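Local coordinates for protein galactokinase (Bifidobacterium longum subsp. infantis ATCC 15697 = JCM 1222 = DSM 20088, PDB 6TEQ) that probably phosphorylates galactose with ATP and is seen here holding 2-deoxy-2-fluoro-galactose, at residues A[229-238]-A[371-382]. Residues are numbered along the deposited sequence; the frame is centred on the assembly and turned at random. Where two conformers were deposited one is given.
Sequences NLELLVVDTQ and GSIIALVDKGQG
Glu231 reaches over Val377 to the backbone of Gly380 and Gly382, a worked example of a strand carboxylate holding the turn that follows the neighbouring strand. Its CB lies 3.8 Å from CA of Lys379 and also touches CG2 of Val377, which CG meets too. With CG anti to the backbone N (chi1 157°) and the chain extended beyond it, the carboxylate of the conformer described reaches past the type II turn Asp378-Gln381, and CD sits against Gly382, just after it. In this conformer Glu231 OE1 accepts two backbone N-H groups: Gly380 N, 2.9 Å from Glu231 OE1 and nearly along its C-O axis, and Gly382 N, 3.0 Å from Glu231 OE1 and above the carboxylate plane. Gly382 begins helix 382-396, whose N-terminal end would be expected to stabilise the negative charge.

Strands 230-236 and 372-378 are adjacent, antiparallel inner strands of the sheet of the GHMP kinase C-terminal domain, which also takes in strand 5-6. On the face of Leu233, Ala375 and Val377, helix 382-396 packs through Ile385; on the other, CG2 of Val234 and CG2 of Ile374 lie side by side, 3.9 Å apart, and Phe329 of helix 322-338 covers Ile374 and Leu376.

At the far end Gly371 O takes two bonds from Thr237, from N and OG1, the latter 2.7 Å from Gly371 O. Ser372 OG is hydrogen-bonded to Ser137 O, between Gly136 and Gly138 of the ADP site, empty here.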
loop_
_atom_site.group_PDB
_atom_site.type_symbol
_atom_site.label_atom_id
_atom_site.label_comp_id
_atom_site.label_asym_id
_atom_site.label_seq_id
_atom_site.Cartn_x
_atom_site.Cartn_y
_atom_site.Cartn_z
ATOM N N ASN A 229 16.429 -1.560 19.094
ATOM C CA ASN A 229 15.812 -0.565 20.005
ATOM C C ASN A 229 15.224 0.607 19.210
ATOM O O ASN A 229 15.395 1.745 19.614
ATOM C CB ASN A 229 16.795 -0.090 21.077
ATOM C CG ASN A 229 17.211 -1.236 21.984
ATOM O OD1 ASN A 229 16.490 -2.214 22.111
ATOM N ND2 ASN A 229 18.364 -1.117 22.625
ATOM N N LEU A 230 14.443 0.265 18.187
ATOM C CA LEU A 230 13.814 1.263 17.323
ATOM C C LEU A 230 12.300 1.162 17.402
ATOM O O LEU A 230 11.707 0.125 17.869
ATOM C CB LEU A 230 14.185 1.028 15.851
ATOM C CG LEU A 230 15.655 1.060 15.487
ATOM C CD1 LEU A 230 15.859 0.667 14.015
ATOM C CD2 LEU A 230 16.199 2.429 15.799
ATOM N N GLU A 231 11.681 2.182 16.845
ATOM C CA GLU A 231 10.215 2.319 16.741
ATOM C C GLU A 231 9.965 2.977 15.385
ATOM O O GLU A 231 10.659 3.962 15.051
ATOM C CB GLU A 231 9.700 3.078 17.980
ATOM C CG GLU A 231 8.363 3.794 17.812
ATOM C CD GLU A 231 7.888 4.519 19.065
ATOM O OE1 GLU A 231 8.729 4.802 19.977
ATOM O OE2 GLU A 231 6.689 4.832 19.122
ATOM N N LEU A 232 9.033 2.433 14.610
ATOM C CA LEU A 232 8.684 3.047 13.321
ATOM C C LEU A 232 7.474 3.915 13.606
ATOM O O LEU A 232 6.389 3.373 13.808
ATOM C CB LEU A 232 8.376 1.997 12.269
ATOM C CG LEU A 232 8.082 2.586 10.908
ATOM C CD1 LEU A 232 9.310 3.164 10.275
ATOM C CD2 LEU A 232 7.469 1.499 10.041
ATOM N N LEU A 233 7.694 5.221 13.654
ATOM C CA LEU A 233 6.600 6.184 13.857
ATOM C C LEU A 233 5.866 6.284 12.524
ATOM O O LEU A 233 6.507 6.509 11.511
ATOM C CB LEU A 233 7.156 7.542 14.300
ATOM C CG LEU A 233 6.099 8.656 14.409
ATOM C CD1 LEU A 233 5.046 8.280 15.418
ATOM C CD2 LEU A 233 6.721 9.974 14.802
ATOM N N VAL A 234 4.545 6.212 12.562
ATOM C CA VAL A 234 3.711 6.450 11.368
ATOM C C VAL A 234 2.698 7.545 11.716
ATOM O O VAL A 234 2.037 7.382 12.749
ATOM C CB VAL A 234 3.022 5.163 10.919
ATOM C CG1 VAL A 234 2.061 5.467 9.751
ATOM C CG2 VAL A 234 4.038 4.122 10.581
ATOM N N VAL A 235 2.683 8.639 10.940
ATOM C CA VAL A 235 1.783 9.757 11.214
ATOM C C VAL A 235 0.981 10.001 9.966
ATOM O O VAL A 235 1.556 10.334 8.919
ATOM C CB VAL A 235 2.553 11.027 11.660
ATOM C CG1 VAL A 235 1.589 12.219 11.763
ATOM C CG2 VAL A 235 3.303 10.775 12.946
ATOM N N ASP A 236 -0.309 9.842 10.074
ATOM C CA ASP A 236 -1.266 10.242 9.037
ATOM C C ASP A 236 -1.501 11.743 9.151
ATOM O O ASP A 236 -1.988 12.246 10.176
ATOM C CB ASP A 236 -2.543 9.443 9.218
ATOM C CG ASP A 236 -3.699 9.855 8.313
ATOM O OD1 ASP A 236 -3.495 10.648 7.384
ATOM O OD2 ASP A 236 -4.783 9.360 8.577
ATOM N N THR A 237 -1.068 12.500 8.162
ATOM C CA THR A 237 -1.194 13.972 8.201
ATOM C C THR A 237 -2.656 14.395 8.242
ATOM O O THR A 237 -2.894 15.494 8.715
ATOM C CB THR A 237 -0.525 14.689 7.029
ATOM O OG1 THR A 237 -1.190 14.362 5.793
ATOM C CG2 THR A 237 0.957 14.348 7.022
ATOM N N GLN A 238 -3.571 13.566 7.783
ATOM C CA GLN A 238 -4.982 13.981 7.582
ATOM C C GLN A 238 -5.062 15.228 6.684
ATOM O O GLN A 238 -6.085 15.963 6.784
ATOM C CB GLN A 238 -5.666 14.147 8.938
ATOM C CG GLN A 238 -5.611 12.871 9.749
ATOM C CD GLN A 238 -6.695 12.814 10.792
ATOM O OE1 GLN A 238 -6.567 13.287 11.921
ATOM N NE2 GLN A 238 -7.844 12.379 10.308
ATOM N N GLY A 371 -1.560 12.085 2.919
ATOM C CA GLY A 371 -1.393 10.795 3.572
ATOM C C GLY A 371 -0.373 10.862 4.673
ATOM O O GLY A 371 -0.398 11.779 5.490
ATOM N N SER A 372 0.478 9.840 4.714
ATOM C CA SER A 372 1.287 9.583 5.929
ATOM C C SER A 372 2.786 9.753 5.695
ATOM O O SER A 372 3.296 9.549 4.560
ATOM C CB SER A 372 1.012 8.221 6.522
ATOM O OG SER A 372 -0.356 7.996 6.768
ATOM N N ILE A 373 3.468 10.031 6.789
ATOM C CA ILE A 373 4.922 9.928 6.896
ATOM C C ILE A 373 5.258 8.776 7.808
ATOM O O ILE A 373 4.486 8.365 8.676
ATOM C CB ILE A 373 5.599 11.256 7.330
ATOM C CG1 ILE A 373 5.403 11.603 8.807
ATOM C CG2 ILE A 373 5.223 12.392 6.441
ATOM C CD1 ILE A 373 6.585 12.268 9.350
ATOM N N ILE A 374 6.491 8.331 7.671
ATOM C CA ILE A 374 7.116 7.359 8.563
ATOM C C ILE A 374 8.468 7.909 8.981
ATOM O O ILE A 374 9.092 8.691 8.286
ATOM C CB ILE A 374 7.220 5.988 7.905
ATOM C CG1 ILE A 374 8.264 5.977 6.806
ATOM C CG2 ILE A 374 5.837 5.526 7.446
ATOM C CD1 ILE A 374 8.434 4.661 6.091
ATOM N N ALA A 375 8.896 7.457 10.139
ATOM C CA ALA A 375 10.200 7.816 10.685
ATOM C C ALA A 375 10.765 6.663 11.485
ATOM O O ALA A 375 10.050 6.045 12.331
ATOM C CB ALA A 375 10.058 9.072 11.540
ATOM N N LEU A 376 12.040 6.416 11.280
ATOM C CA LEU A 376 12.825 5.503 12.115
ATOM C C LEU A 376 13.265 6.370 13.277
ATOM O O LEU A 376 14.002 7.303 13.061
ATOM C CB LEU A 376 14.000 4.924 11.346
ATOM C CG LEU A 376 13.663 3.831 10.372
ATOM C CD1 LEU A 376 14.918 3.550 9.501
ATOM C CD2 LEU A 376 13.202 2.552 11.063
ATOM N N VAL A 377 12.866 5.968 14.480
ATOM C CA VAL A 377 13.175 6.705 15.699
ATOM C C VAL A 377 13.631 5.718 16.765
ATOM O O VAL A 377 13.370 4.527 16.651
ATOM C CB VAL A 377 11.969 7.522 16.175
ATOM C CG1 VAL A 377 11.419 8.381 15.080
ATOM C CG2 VAL A 377 10.896 6.643 16.753
ATOM N N ASP A 378 14.261 6.237 17.809
ATOM C CA ASP A 378 14.574 5.337 18.939
ATOM C C ASP A 378 13.299 4.890 19.639
ATOM O O ASP A 378 12.322 5.673 19.772
ATOM C CB ASP A 378 15.518 5.963 19.940
ATOM C CG ASP A 378 16.935 6.130 19.382
ATOM O OD1 ASP A 378 17.424 5.200 18.669
ATOM O OD2 ASP A 378 17.483 7.189 19.563
ATOM N N LYS A 379 13.329 3.675 20.140
ATOM C CA LYS A 379 12.194 3.150 20.910
ATOM C C LYS A 379 11.888 4.127 22.030
ATOM O O LYS A 379 12.855 4.529 22.731
ATOM C CB LYS A 379 12.614 1.843 21.533
ATOM C CG LYS A 379 11.610 1.093 22.374
ATOM C CD LYS A 379 12.219 -0.069 23.216
ATOM C CE LYS A 379 13.690 -0.017 23.649
ATOM N NZ LYS A 379 14.134 -1.373 24.059
ATOM N N GLY A 380 10.608 4.438 22.195
ATOM C CA GLY A 380 10.118 5.289 23.290
ATOM C C GLY A 380 9.983 6.735 22.821
ATOM O O GLY A 380 9.430 7.502 23.573
ATOM N N GLN A 381 10.376 7.075 21.585
ATOM C CA GLN A 381 10.354 8.488 21.113
ATOM C C GLN A 381 9.160 8.788 20.179
ATOM O O GLN A 381 8.978 9.959 19.810
ATOM C CB GLN A 381 11.644 8.882 20.399
ATOM C CG GLN A 381 12.884 8.701 21.249
ATOM C CD GLN A 381 12.731 9.425 22.546
ATOM O OE1 GLN A 381 12.663 8.812 23.602
ATOM N NE2 GLN A 381 12.546 10.734 22.451
ATOM N N GLY A 382 8.418 7.786 19.719
ATOM C CA GLY A 382 7.350 8.007 18.737
ATOM C C GLY A 382 6.294 8.972 19.234
ATOM O O GLY A 382 5.911 9.868 18.483
#